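PDB 5ZQI: alginate lyase AlgAT5, which probably cleaves alginate chains by beta-elimination. Local coordinates for residues A106-D111 / T243-S248. Residues are numbered along the deposited sequence; the frame is centred on the assembly and turned at random.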
ATOM      1  N   ALA A 106      -1.553   6.626  -8.906  1.00  7.19           N
ATOM      2  CA  ALA A 106      -0.467   7.598  -8.804  1.00  8.33           C
ATOM      3  C   ALA A 106       0.302   7.610 -10.113  1.00  7.94           C
ATOM      4  O   ALA A 106       0.854   6.586 -10.527  1.00  8.59           O
ATOM      5  CB  ALA A 106       0.451   7.291  -7.612  1.00  8.66           C
ATOM      6  N   HIS A 107       0.313   8.771 -10.752  1.00  7.89           N
ATOM      7  CA  HIS A 107       0.979   8.952 -12.036  1.00  7.97           C
ATOM      8  C   HIS A 107       2.442   9.332 -11.867  1.00  9.52           C
ATOM      9  O   HIS A 107       2.838   9.919 -10.867  1.00  9.72           O
ATOM     10  CB  HIS A 107       0.254  10.015 -12.866  1.00  9.99           C
ATOM     11  CG  HIS A 107       0.175  11.358 -12.205  1.00  9.28           C
ATOM     12  ND1 HIS A 107      -0.285  11.531 -10.913  1.00  8.57           N
ATOM     13  CD2 HIS A 107       0.517  12.587 -12.654  1.00 12.14           C
ATOM     14  CE1 HIS A 107      -0.222  12.816 -10.603  1.00  8.61           C
ATOM     15  NE2 HIS A 107       0.247  13.477 -11.647  1.00 11.03           N
ATOM     16  N   CYS A 108       3.239   9.009 -12.891  1.00 10.64           N
ATOM     17  CA  CYS A 108       4.693   9.160 -12.801  1.00  9.95           C
ATOM     18  C   CYS A 108       5.119  10.608 -12.686  1.00 12.05           C
ATOM     19  O   CYS A 108       6.219  10.889 -12.190  1.00 13.42           O
ATOM     20  CB  CYS A 108       5.356   8.476 -14.003  1.00 10.99           C
ATOM     21  SG  CYS A 108       5.144   6.670 -14.021  1.00 14.49           S
ATOM     22  N   GLY A 109       4.290  11.534 -13.133  1.00 10.69           N
ATOM     23  CA  GLY A 109       4.556  12.945 -12.982  1.00 12.40           C
ATOM     24  C   GLY A 109       4.078  13.541 -11.685  1.00 12.82           C
ATOM     25  O   GLY A 109       4.209  14.751 -11.484  1.00 14.83           O
ATOM     26  N   GLY A 110       3.581  12.721 -10.769  1.00 11.43           N
ATOM     27  CA  GLY A 110       3.010  13.251  -9.547  1.00 11.42           C
ATOM     28  C   GLY A 110       4.033  13.845  -8.594  1.00 10.96           C
ATOM     29  O   GLY A 110       5.234  13.590  -8.662  1.00 13.07           O
ATOM     30  N   ASP A 111       3.516  14.648  -7.665  1.00 11.95           N
ATOM     31  CA  ASP A 111       4.322  15.174  -6.572  1.00 11.34           C
ATOM     32  C   ASP A 111       4.707  14.045  -5.629  1.00 10.87           C
ATOM     33  O   ASP A 111       4.009  13.026  -5.524  1.00 11.02           O
ATOM     34  CB  ASP A 111       3.560  16.266  -5.820  1.00 15.00           C
ATOM     35  CG  ASP A 111       3.279  17.471  -6.677  1.00 17.11           C
ATOM     36  OD1 ASP A 111       3.992  17.688  -7.681  1.00 18.32           O
ATOM     37  OD2 ASP A 111       2.347  18.227  -6.335  1.00 22.10           O
ATOM     38  N   THR A 243       3.831   4.159  -6.788  1.00  7.62           N
ATOM     39  CA  THR A 243       4.336   3.912  -8.139  1.00  8.65           C
ATOM     40  C   THR A 243       5.845   4.078  -8.192  1.00  7.74           C
ATOM     41  O   THR A 243       6.351   5.179  -7.975  1.00  9.45           O
ATOM     42  CB  THR A 243       3.657   4.856  -9.119  1.00  7.37           C
ATOM     43  OG1 THR A 243       2.232   4.629  -9.037  1.00  8.87           O
ATOM     44  CG2 THR A 243       4.111   4.587 -10.545  1.00 11.83           C
ATOM     45  N   GLN A 244       6.578   3.009  -8.527  1.00  8.75           N
ATOM     46  CA  GLN A 244       8.048   3.068  -8.491  1.00  8.11           C
ATOM     47  C   GLN A 244       8.613   3.513  -9.837  1.00  9.82           C
ATOM     48  O   GLN A 244       9.492   2.880 -10.411  1.00 11.57           O
ATOM     49  CB  GLN A 244       8.652   1.733  -8.077  1.00  9.73           C
ATOM     50  CG  GLN A 244       8.031   1.120  -6.854  1.00  9.77           C
ATOM     51  CD  GLN A 244       8.356   1.871  -5.607  1.00 10.63           C
ATOM     52  OE1 GLN A 244       9.496   1.840  -5.156  1.00 13.52           O
ATOM     53  NE2 GLN A 244       7.364   2.533  -5.029  1.00 11.50           N
ATOM     54  N   SER A 245       8.108   4.621 -10.347  1.00  8.59           N
ATOM     55  CA  SER A 245       8.685   5.238 -11.531  1.00  9.65           C
ATOM     56  C   SER A 245       8.434   6.732 -11.487  1.00 12.45           C
ATOM     57  O   SER A 245       7.667   7.231 -10.665  1.00 11.94           O
ATOM     58  CB  SER A 245       8.131   4.609 -12.808  1.00  9.17           C
ATOM     59  OG  SER A 245       8.931   5.075 -13.876  1.00 12.48           O
ATOM     60  N   ASN A 246       9.125   7.441 -12.364  1.00 11.55           N
ATOM     61  CA  ASN A 246       9.011   8.887 -12.532  1.00 10.73           C
ATOM     62  C   ASN A 246       9.604   9.221 -13.898  1.00 11.65           C
ATOM     63  O   ASN A 246      10.026   8.333 -14.647  1.00 11.70           O
ATOM     64  CB  ASN A 246       9.685   9.596 -11.355  1.00 11.57           C
ATOM     65  CG  ASN A 246      11.171   9.264 -11.237  1.00 11.82           C
ATOM     66  OD1 ASN A 246      11.868   9.208 -12.233  1.00 12.76           O
ATOM     67  ND2 ASN A 246      11.638   9.017 -10.021  1.00 13.09           N
ATOM     68  N   THR A 247       9.591  10.502 -14.259  1.00 12.46           N
ATOM     69  CA  THR A 247      10.024  10.852 -15.608  1.00 14.25           C
ATOM     70  C   THR A 247      11.522  10.622 -15.829  1.00 14.08           C
ATOM     71  O   THR A 247      11.930  10.437 -16.979  1.00 14.97           O
ATOM     72  CB  THR A 247       9.685  12.305 -15.971  1.00 15.82           C
ATOM     73  OG1 THR A 247      10.368  13.205 -15.087  1.00 23.88           O
ATOM     74  CG2 THR A 247       8.186  12.538 -15.923  1.00 19.43           C
ATOM     75  N   SER A 248      12.343  10.610 -14.761  1.00 14.19           N
ATOM     76  CA  SER A 248      13.772  10.341 -14.909  1.00 15.08           C
ATOM     77  C   SER A 248      14.043   8.911 -15.360  1.00 14.77           C
ATOM     78  O   SER A 248      15.127   8.635 -15.900  1.00 15.75           O
ATOM     79  CB  SER A 248      14.537  10.610 -13.607  1.00 15.52           C
ATOM     80  OG  SER A 248      14.436   9.533 -12.683  1.00 15.63           O
TER
HETATM   81  O   HOH W   1       8.779  12.755 -12.517  1.00 20.18           O
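Cys-108 and Asn-246 bring their CA atoms to 4.3 Å where the end of strand 102-107, turning through a type I beta turn from His-107 to Gly-110, meets the loop leaving strand 241-243. The two strands belong to different sheets of the beta-sandwich, so the contact joins these sheets near one end. Thr-243 reaches across with its hydroxyl: OG1 donates to Ala-106 O at 2.8 Å, coming in 30° out of the carbonyl plane. Its chi1 of -59° sets OG1 beside the backbone N and turns CG2 toward the sulfur of Cys-108. A valine here would probably leave Ala-106 O without its cross-sheet donor, with only carbon packing at that point. Cys-108 SG lies against Ser-245 CB, 3.8 Å away, while Ser-245 OG is hydrogen-bonded to Asp-251 OD2 in the same loop. Beyond the sulfur the contact becomes a backbone one: Asn-246 CA points its hydrogen at Cys-108 O, the carbon 3.5 Å from the oxygen. The Asn-246 amide leads away, ND2 hydrogen-bonded to Ser-117 O and OD1 accepting from Ser-248 OG at 2.6 Å. One water closes the far end, donating to Cys-108 O and accepting from Thr-247 N at 3.0 Å.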